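Local coordinates for periplasmic binding protein (PDB 4LJS) that probably captures a small ligand, such as a metal chelate, in the periplasm as the binding component of an uptake system, at residues I59-I73 / Y83-Y97. Numbering follows the deposited sequence.
Sequences IALGEGDRIVAGMGI and YREAYDKIPYKDLKY
Val68 and Gly70 hold the extended chain at Tyr92 between them: Tyr92 N donates to Val68 O (3.1 Å) and Gly70 N to Tyr92 O (2.8 Å), the latter nearly in line with the carbonyl (178°). This single bridge runs parallel and places 91-93 against strand 67-71, an outermost strand of the four-stranded parallel sheet; CA-H...O contacts carry the pairing on to Met71 and Lys93. Ile90 presses CG2 against Gly70 N (3.4 Å) and also meets Ile67, while Ile59 of helix 52-60 sets CG2 against the CB atoms of both Tyr83 and Ala86. Over Ala60 lies the Tyr83 ring, one face toward Ala60 N, its OH 3.2 Å from Ala60 CB and tied through a water to Ala60 O. Replacing Tyr83 with an alanine would probably uncover Ala60 and leave that water without its phenolic partner. Val68 CG1 lies alongside the Tyr92 ring, and the selenomethionine Met71 crosses the Tyr97 side chain at about a right angle, its SE 3.6 Å from Tyr97 CB. Beneath Lys93 CE lies the Tyr87 ring, whose OH is hydrogen-bonded to a second water (2.7 Å) that lies close to Gly70 O and accepts from Ile73 N. On the solvent side Lys89 NZ forms a salt bridge with Asp65. An apolar layer thus joins helix 84-89 to the sheet edge, with the parallel bridge and two waters engaging backbone groups beside it.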
ATOM      1  N   ILE A  59      12.118   4.583   2.443  1.00 34.42           N
ATOM      2  CA  ILE A  59      13.269   3.723   2.215  1.00 34.20           C
ATOM      3  C   ILE A  59      13.557   3.559   0.718  1.00 35.05           C
ATOM      4  O   ILE A  59      14.709   3.662   0.283  1.00 34.16           O
ATOM      5  CB  ILE A  59      13.096   2.356   2.890  1.00 33.90           C
ATOM      6  CG1 ILE A  59      13.125   2.525   4.421  1.00 29.77           C
ATOM      7  CG2 ILE A  59      14.177   1.403   2.427  1.00 36.01           C
ATOM      8  CD1 ILE A  59      12.901   1.233   5.203  1.00 30.28           C
ATOM      9  N   ALA A  60      12.506   3.342  -0.070  1.00 31.71           N
ATOM     10  CA  ALA A  60      12.660   3.125  -1.509  1.00 37.27           C
ATOM     11  C   ALA A  60      13.233   4.350  -2.216  1.00 36.72           C
ATOM     12  O   ALA A  60      13.843   4.232  -3.272  1.00 39.88           O
ATOM     13  CB  ALA A  60      11.320   2.733  -2.149  1.00 34.07           C
ATOM     14  N   LEU A  61      13.014   5.523  -1.636  1.00 36.87           N
ATOM     15  CA  LEU A  61      13.505   6.770  -2.221  1.00 42.07           C
ATOM     16  C   LEU A  61      14.967   7.022  -1.845  1.00 43.79           C
ATOM     17  O   LEU A  61      15.599   7.929  -2.372  1.00 46.30           O
ATOM     18  CB  LEU A  61      12.635   7.947  -1.773  1.00 34.43           C
ATOM     19  CG  LEU A  61      11.237   8.043  -2.392  1.00 34.24           C
ATOM     20  CD1 LEU A  61      10.427   9.113  -1.671  1.00 33.48           C
ATOM     21  CD2 LEU A  61      11.309   8.339  -3.898  1.00 33.60           C
ATOM     22  N   GLY A  62      15.487   6.221  -0.917  1.00 37.65           N
ATOM     23  CA  GLY A  62      16.889   6.283  -0.545  1.00 44.39           C
ATOM     24  C   GLY A  62      17.144   7.022   0.753  1.00 45.63           C
ATOM     25  O   GLY A  62      18.289   7.264   1.118  1.00 42.26           O
ATOM     26  N   GLU A  63      16.079   7.374   1.463  1.00 40.45           N
ATOM     27  CA  GLU A  63      16.223   8.237   2.624  1.00 37.76           C
ATOM     28  C   GLU A  63      15.872   7.567   3.950  1.00 35.11           C
ATOM     29  O   GLU A  63      15.452   8.229   4.899  1.00 37.52           O
ATOM     30  CB  GLU A  63      15.436   9.540   2.428  1.00 36.73           C
ATOM     31  CG  GLU A  63      16.009  10.458   1.337  1.00 33.61           C
ATOM     32  CD  GLU A  63      17.446  10.913   1.611  1.00 45.59           C
ATOM     33  OE1 GLU A  63      18.108  11.404   0.666  1.00 47.06           O
ATOM     34  OE2 GLU A  63      17.914  10.797   2.766  1.00 48.54           O
ATOM     35  N   GLY A  64      16.078   6.254   4.008  1.00 43.00           N
ATOM     36  CA  GLY A  64      15.837   5.471   5.210  1.00 34.40           C
ATOM     37  C   GLY A  64      16.564   5.983   6.441  1.00 36.45           C
ATOM     38  O   GLY A  64      16.049   5.886   7.551  1.00 37.05           O
ATOM     39  N   ASP A  65      17.760   6.530   6.246  1.00 35.86           N
ATOM     40  CA  ASP A  65      18.549   7.053   7.360  1.00 42.46           C
ATOM     41  C   ASP A  65      17.862   8.200   8.079  1.00 40.01           C
ATOM     42  O   ASP A  65      18.175   8.477   9.226  1.00 40.66           O
ATOM     43  CB  ASP A  65      19.925   7.516   6.886  1.00 46.56           C
ATOM     44  CG  ASP A  65      20.931   6.401   6.875  1.00 71.06           C
ATOM     45  OD1 ASP A  65      20.727   5.419   7.622  1.00 78.77           O
ATOM     46  OD2 ASP A  65      21.928   6.506   6.129  1.00 84.64           O
ATOM     47  N   ARG A  66      16.936   8.876   7.404  1.00 35.19           N
ATOM     48  CA  ARG A  66      16.271  10.030   8.003  1.00 38.61           C
ATOM     49  C   ARG A  66      15.110   9.630   8.916  1.00 38.59           C
ATOM     50  O   ARG A  66      14.585  10.452   9.666  1.00 31.31           O
ATOM     51  CB  ARG A  66      15.829  11.027   6.923  1.00 34.89           C
ATOM     52  CG  ARG A  66      17.014  11.594   6.145  1.00 38.72           C
ATOM     53  CD  ARG A  66      16.619  12.581   5.066  1.00 43.88           C
ATOM     54  NE  ARG A  66      17.807  13.122   4.405  1.00 45.05           N
ATOM     55  CZ  ARG A  66      18.367  14.289   4.710  1.00 42.76           C
ATOM     56  NH1 ARG A  66      17.833  15.059   5.648  1.00 36.93           N
ATOM     57  NH2 ARG A  66      19.452  14.697   4.064  1.00 46.96           N
ATOM     58  N   ILE A  67      14.731   8.356   8.868  1.00 39.11           N
ATOM     59  CA  ILE A  67      13.649   7.853   9.704  1.00 34.05           C
ATOM     60  C   ILE A  67      14.107   7.582  11.143  1.00 34.52           C
ATOM     61  O   ILE A  67      14.989   6.753  11.384  1.00 40.20           O
ATOM     62  CB  ILE A  67      13.059   6.554   9.136  1.00 31.63           C
ATOM     63  CG1 ILE A  67      12.539   6.766   7.714  1.00 33.19           C
ATOM     64  CG2 ILE A  67      11.963   6.034  10.059  1.00 27.86           C
ATOM     65  CD1 ILE A  67      12.022   5.490   7.058  1.00 36.62           C
ATOM     66  N   VAL A  68      13.499   8.278  12.097  1.00 34.00           N
ATOM     67  CA  VAL A  68      13.770   8.034  13.508  1.00 35.68           C
ATOM     68  C   VAL A  68      12.856   6.934  14.033  1.00 36.60           C
ATOM     69  O   VAL A  68      13.298   6.029  14.746  1.00 36.95           O
ATOM     70  CB  VAL A  68      13.607   9.311  14.356  1.00 40.85           C
ATOM     71  CG1 VAL A  68      13.715   8.982  15.850  1.00 42.86           C
ATOM     72  CG2 VAL A  68      14.663  10.331  13.963  1.00 31.91           C
ATOM     73  N   ALA A  69      11.582   7.007  13.661  1.00 33.83           N
ATOM     74  CA  ALA A  69      10.627   5.976  14.041  1.00 34.86           C
ATOM     75  C   ALA A  69       9.860   5.462  12.827  1.00 29.96           C
ATOM     76  O   ALA A  69       9.345   6.243  12.018  1.00 34.80           O
ATOM     77  CB  ALA A  69       9.673   6.493  15.108  1.00 30.34           C
ATOM     78  N   GLY A  70       9.813   4.141  12.694  1.00 27.56           N
ATOM     79  CA  GLY A  70       9.085   3.491  11.617  1.00 26.52           C
ATOM     80  C   GLY A  70       8.256   2.407  12.259  1.00 35.90           C
ATOM     81  O   GLY A  70       8.723   1.278  12.449  1.00 32.27           O
HETATM   82  N   MSE A  71       7.025   2.752  12.618  1.00 29.57           N
HETATM   83  CA  MSE A  71       6.233   1.879  13.476  1.00 34.09           C
HETATM   84  C   MSE A  71       5.057   1.266  12.728  1.00 35.62           C
HETATM   85  O   MSE A  71       4.474   1.902  11.857  1.00 28.41           O
HETATM   86  CB  MSE A  71       5.746   2.655  14.705  1.00 28.63           C
HETATM   87  CG  MSE A  71       6.889   3.258  15.521  1.00 40.36           C
HETATM   88 SE   MSE A  71       6.317   4.413  16.998  0.65 44.77          SE
HETATM   89  CE  MSE A  71       6.265   6.083  16.017  1.00 46.89           C
ATOM     90  N   GLY A  72       4.714   0.025  13.063  1.00 37.96           N
ATOM     91  CA  GLY A  72       3.523  -0.589  12.500  1.00 34.30           C
ATOM     92  C   GLY A  72       3.726  -1.786  11.585  1.00 38.87           C
ATOM     93  O   GLY A  72       2.753  -2.393  11.145  1.00 43.03           O
ATOM     94  N   ILE A  73       4.974  -2.132  11.284  1.00 38.71           N
ATOM     95  CA  ILE A  73       5.243  -3.386  10.586  1.00 32.05           C
ATOM     96  C   ILE A  73       5.601  -4.474  11.606  1.00 35.97           C
ATOM     97  O   ILE A  73       6.537  -4.322  12.384  1.00 40.39           O
ATOM     98  CB  ILE A  73       6.378  -3.240   9.557  1.00 37.44           C
ATOM     99  CG1 ILE A  73       6.142  -2.021   8.667  1.00 29.67           C
ATOM    100  CG2 ILE A  73       6.500  -4.496   8.710  1.00 40.73           C
ATOM    101  CD1 ILE A  73       7.233  -1.793   7.649  1.00 36.66           C
ATOM    102  N   TYR A  83      14.861  -3.817   0.900  1.00 43.20           N
ATOM    103  CA  TYR A  83      14.660  -2.714   1.836  1.00 44.39           C
ATOM    104  C   TYR A  83      14.871  -3.138   3.292  1.00 43.01           C
ATOM    105  O   TYR A  83      14.781  -2.313   4.204  1.00 41.98           O
ATOM    106  CB  TYR A  83      13.260  -2.110   1.663  1.00 39.73           C
ATOM    107  CG  TYR A  83      13.004  -1.546   0.280  1.00 41.62           C
ATOM    108  CD1 TYR A  83      14.048  -1.049  -0.492  1.00 48.85           C
ATOM    109  CD2 TYR A  83      11.720  -1.512  -0.257  1.00 42.42           C
ATOM    110  CE1 TYR A  83      13.821  -0.536  -1.765  1.00 45.31           C
ATOM    111  CE2 TYR A  83      11.486  -1.001  -1.530  1.00 42.94           C
ATOM    112  CZ  TYR A  83      12.540  -0.514  -2.272  1.00 45.04           C
ATOM    113  OH  TYR A  83      12.315  -0.001  -3.530  1.00 58.71           O
ATOM    114  N   ARG A  84      15.157  -4.418   3.513  1.00 45.60           N
ATOM    115  CA  ARG A  84      15.265  -4.933   4.880  1.00 43.82           C
ATOM    116  C   ARG A  84      16.411  -4.357   5.691  1.00 37.66           C
ATOM    117  O   ARG A  84      16.236  -4.057   6.876  1.00 43.59           O
ATOM    118  CB  ARG A  84      15.329  -6.454   4.901  1.00 37.16           C
ATOM    119  CG  ARG A  84      13.969  -7.087   4.947  1.00 39.17           C
ATOM    120  CD  ARG A  84      14.058  -8.554   4.629  1.00 42.25           C
ATOM    121  NE  ARG A  84      12.791  -9.067   4.130  1.00 42.61           N
ATOM    122  CZ  ARG A  84      12.651 -10.262   3.575  1.00 41.91           C
ATOM    123  NH1 ARG A  84      13.709 -11.057   3.454  1.00 38.99           N
ATOM    124  NH2 ARG A  84      11.460 -10.660   3.151  1.00 40.27           N
ATOM    125  N   GLU A  85      17.580  -4.221   5.069  1.00 39.99           N
ATOM    126  CA  GLU A  85      18.760  -3.720   5.780  1.00 43.57           C
ATOM    127  C   GLU A  85      18.516  -2.318   6.338  1.00 46.93           C
ATOM    128  O   GLU A  85      18.818  -2.042   7.495  1.00 45.98           O
ATOM    129  CB  GLU A  85      19.996  -3.721   4.883  1.00 43.82           C
ATOM    130  CG  GLU A  85      20.838  -4.985   4.994  1.00 67.30           C
ATOM    131  CD  GLU A  85      22.256  -4.807   4.467  1.00 78.15           C
ATOM    132  OE1 GLU A  85      23.030  -5.787   4.504  1.00 85.44           O
ATOM    133  OE2 GLU A  85      22.599  -3.690   4.018  1.00 78.33           O
ATOM    134  N   ALA A  86      17.959  -1.444   5.505  1.00 45.86           N
ATOM    135  CA  ALA A  86      17.627  -0.089   5.926  1.00 42.71           C
ATOM    136  C   ALA A  86      16.563  -0.122   7.019  1.00 40.32           C
ATOM    137  O   ALA A  86      16.647   0.618   7.997  1.00 42.41           O
ATOM    138  CB  ALA A  86      17.143   0.735   4.730  1.00 34.45           C
ATOM    139  N   TYR A  87      15.563  -0.981   6.838  1.00 29.60           N
ATOM    140  CA  TYR A  87      14.529  -1.162   7.847  1.00 32.73           C
ATOM    141  C   TYR A  87      15.119  -1.481   9.213  1.00 38.66           C
ATOM    142  O   TYR A  87      14.725  -0.880  10.220  1.00 34.58           O
ATOM    143  CB  TYR A  87      13.546  -2.267   7.452  1.00 29.50           C
ATOM    144  CG  TYR A  87      12.489  -2.482   8.510  1.00 32.90           C
ATOM    145  CD1 TYR A  87      11.466  -1.561   8.684  1.00 28.32           C
ATOM    146  CD2 TYR A  87      12.525  -3.593   9.351  1.00 33.69           C
ATOM    147  CE1 TYR A  87      10.502  -1.738   9.668  1.00 32.31           C
ATOM    148  CE2 TYR A  87      11.564  -3.785  10.328  1.00 30.09           C
ATOM    149  CZ  TYR A  87      10.553  -2.853  10.482  1.00 37.01           C
ATOM    150  OH  TYR A  87       9.594  -3.032  11.457  1.00 39.11           O
ATOM    151  N   ASP A  88      16.067  -2.420   9.238  1.00 35.00           N
ATOM    152  CA  ASP A  88      16.695  -2.857  10.485  1.00 38.39           C
ATOM    153  C   ASP A  88      17.373  -1.717  11.243  1.00 40.33           C
ATOM    154  O   ASP A  88      17.483  -1.766  12.464  1.00 40.77           O
ATOM    155  CB  ASP A  88      17.723  -3.976  10.231  1.00 33.88           C
ATOM    156  CG  ASP A  88      17.088  -5.257   9.695  1.00 47.92           C
ATOM    157  OD1 ASP A  88      15.864  -5.445   9.850  1.00 48.91           O
ATOM    158  OD2 ASP A  88      17.824  -6.087   9.123  1.00 55.14           O
ATOM    159  N   LYS A  89      17.831  -0.694  10.528  1.00 41.39           N
ATOM    160  CA  LYS A  89      18.551   0.404  11.176  1.00 42.44           C
ATOM    161  C   LYS A  89      17.643   1.402  11.899  1.00 36.09           C
ATOM    162  O   LYS A  89      18.113   2.203  12.701  1.00 37.23           O
ATOM    163  CB  LYS A  89      19.409   1.155  10.165  1.00 47.49           C
ATOM    164  CG  LYS A  89      20.646   0.414   9.695  1.00 54.14           C
ATOM    165  CD  LYS A  89      21.463   1.318   8.785  1.00 64.92           C
ATOM    166  CE  LYS A  89      21.662   2.698   9.423  1.00 69.00           C
ATOM    167  NZ  LYS A  89      22.248   3.701   8.486  1.00 71.38           N
ATOM    168  N   ILE A  90      16.352   1.377  11.593  1.00 36.50           N
ATOM    169  CA  ILE A  90      15.418   2.322  12.202  1.00 38.87           C
ATOM    170  C   ILE A  90      15.396   2.134  13.715  1.00 41.93           C
ATOM    171  O   ILE A  90      15.104   1.043  14.203  1.00 39.65           O
ATOM    172  CB  ILE A  90      14.007   2.172  11.611  1.00 36.28           C
ATOM    173  CG1 ILE A  90      14.031   2.492  10.110  1.00 30.61           C
ATOM    174  CG2 ILE A  90      13.005   3.084  12.324  1.00 29.02           C
ATOM    175  CD1 ILE A  90      12.742   2.112   9.399  1.00 31.71           C
ATOM    176  N   PRO A  91      15.748   3.197  14.459  1.00 45.47           N
ATOM    177  CA  PRO A  91      15.823   3.192  15.926  1.00 43.72           C
ATOM    178  C   PRO A  91      14.525   2.757  16.634  1.00 41.97           C
ATOM    179  O   PRO A  91      14.583   1.887  17.497  1.00 44.87           O
ATOM    180  CB  PRO A  91      16.155   4.649  16.259  1.00 40.74           C
ATOM    181  CG  PRO A  91      16.881   5.147  15.052  1.00 40.30           C
ATOM    182  CD  PRO A  91      16.210   4.477  13.890  1.00 47.04           C
ATOM    183  N   TYR A  92      13.384   3.347  16.290  1.00 36.59           N
ATOM    184  CA  TYR A  92      12.134   3.022  16.982  1.00 34.89           C
ATOM    185  C   TYR A  92      11.155   2.320  16.054  1.00 33.24           C
ATOM    186  O   TYR A  92      10.738   2.891  15.047  1.00 36.49           O
ATOM    187  CB  TYR A  92      11.463   4.287  17.534  1.00 32.64           C
ATOM    188  CG  TYR A  92      12.247   5.051  18.586  1.00 34.46           C
ATOM    189  CD1 TYR A  92      12.146   4.722  19.936  1.00 41.60           C
ATOM    190  CD2 TYR A  92      13.067   6.117  18.231  1.00 34.68           C
ATOM    191  CE1 TYR A  92      12.862   5.434  20.917  1.00 45.43           C
ATOM    192  CE2 TYR A  92      13.786   6.834  19.195  1.00 33.20           C
ATOM    193  CZ  TYR A  92      13.677   6.491  20.536  1.00 43.08           C
ATOM    194  OH  TYR A  92      14.381   7.208  21.485  1.00 48.46           O
ATOM    195  N   LYS A  93      10.768   1.097  16.405  1.00 32.75           N
ATOM    196  CA  LYS A  93       9.833   0.312  15.592  1.00 30.95           C
ATOM    197  C   LYS A  93       8.575  -0.113  16.353  1.00 32.53           C
ATOM    198  O   LYS A  93       7.528  -0.328  15.752  1.00 36.24           O
ATOM    199  CB  LYS A  93      10.505  -0.966  15.077  1.00 33.99           C
ATOM    200  CG  LYS A  93      11.597  -0.788  14.039  1.00 37.79           C
ATOM    201  CD  LYS A  93      12.322  -2.124  13.858  1.00 41.34           C
ATOM    202  CE  LYS A  93      13.486  -2.026  12.891  1.00 41.46           C
ATOM    203  NZ  LYS A  93      14.683  -1.384  13.509  1.00 43.12           N
ATOM    204  N   ASP A  94       8.694  -0.284  17.664  1.00 33.26           N
ATOM    205  CA  ASP A  94       7.621  -0.865  18.469  1.00 35.43           C
ATOM    206  C   ASP A  94       6.424   0.080  18.629  1.00 39.87           C
ATOM    207  O   ASP A  94       6.596   1.264  18.950  1.00 37.97           O
ATOM    208  CB  ASP A  94       8.162  -1.250  19.845  1.00 32.91           C
ATOM    209  CG  ASP A  94       7.287  -2.257  20.554  1.00 44.19           C
ATOM    210  OD1 ASP A  94       6.158  -1.893  20.949  1.00 39.89           O
ATOM    211  OD2 ASP A  94       7.736  -3.410  20.736  1.00 53.18           O
ATOM    212  N   LEU A  95       5.217  -0.457  18.423  1.00 32.29           N
ATOM    213  CA  LEU A  95       3.978   0.327  18.517  1.00 33.41           C
ATOM    214  C   LEU A  95       3.723   0.930  19.895  1.00 36.89           C
ATOM    215  O   LEU A  95       2.880   1.814  20.036  1.00 37.48           O
ATOM    216  CB  LEU A  95       2.762  -0.506  18.105  1.00 33.12           C
ATOM    217  CG  LEU A  95       2.594  -0.683  16.597  1.00 37.82           C
ATOM    218  CD1 LEU A  95       1.496  -1.704  16.305  1.00 29.77           C
ATOM    219  CD2 LEU A  95       2.290   0.667  15.941  1.00 28.52           C
ATOM    220  N   LYS A  96       4.432   0.452  20.914  1.00 28.55           N
ATOM    221  CA  LYS A  96       4.293   1.054  22.237  1.00 34.26           C
ATOM    222  C   LYS A  96       4.888   2.463  22.258  1.00 33.05           C
ATOM    223  O   LYS A  96       4.706   3.193  23.225  1.00 35.28           O
ATOM    224  CB  LYS A  96       4.882   0.169  23.344  1.00 40.58           C
ATOM    225  CG  LYS A  96       6.401   0.191  23.470  1.00 54.33           C
ATOM    226  CD  LYS A  96       6.881  -0.990  24.315  1.00 63.32           C
ATOM    227  CE  LYS A  96       8.308  -0.797  24.802  1.00 67.58           C
ATOM    228  NZ  LYS A  96       9.214  -0.324  23.722  1.00 66.32           N
ATOM    229  N   TYR A  97       5.569   2.849  21.179  1.00 31.13           N
ATOM    230  CA  TYR A  97       6.072   4.219  21.040  1.00 37.23           C
ATOM    231  C   TYR A  97       5.118   5.110  20.250  1.00 35.24           C
ATOM    232  O   TYR A  97       5.350   6.315  20.128  1.00 34.87           O
ATOM    233  CB  TYR A  97       7.458   4.250  20.381  1.00 41.15           C
ATOM    234  CG  TYR A  97       8.554   3.613  21.201  1.00 43.63           C
ATOM    235  CD1 TYR A  97       9.017   4.215  22.367  1.00 44.21           C
ATOM    236  CD2 TYR A  97       9.135   2.411  20.804  1.00 47.97           C
ATOM    237  CE1 TYR A  97      10.028   3.630  23.126  1.00 51.41           C
ATOM    238  CE2 TYR A  97      10.148   1.819  21.553  1.00 52.44           C
ATOM    239  CZ  TYR A  97      10.589   2.430  22.708  1.00 56.97           C
ATOM    240  OH  TYR A  97      11.589   1.841  23.446  1.00 67.93           O
TER
HETATM  241  O   HOH W   1      14.032   1.630  -4.754  1.00 52.32           O
HETATM  242  O   HOH W   2       7.847  -1.097  12.254  1.00 26.95           O
HETATM  243  O   HOH W   3       6.059  -2.012  14.595  1.00 39.70           O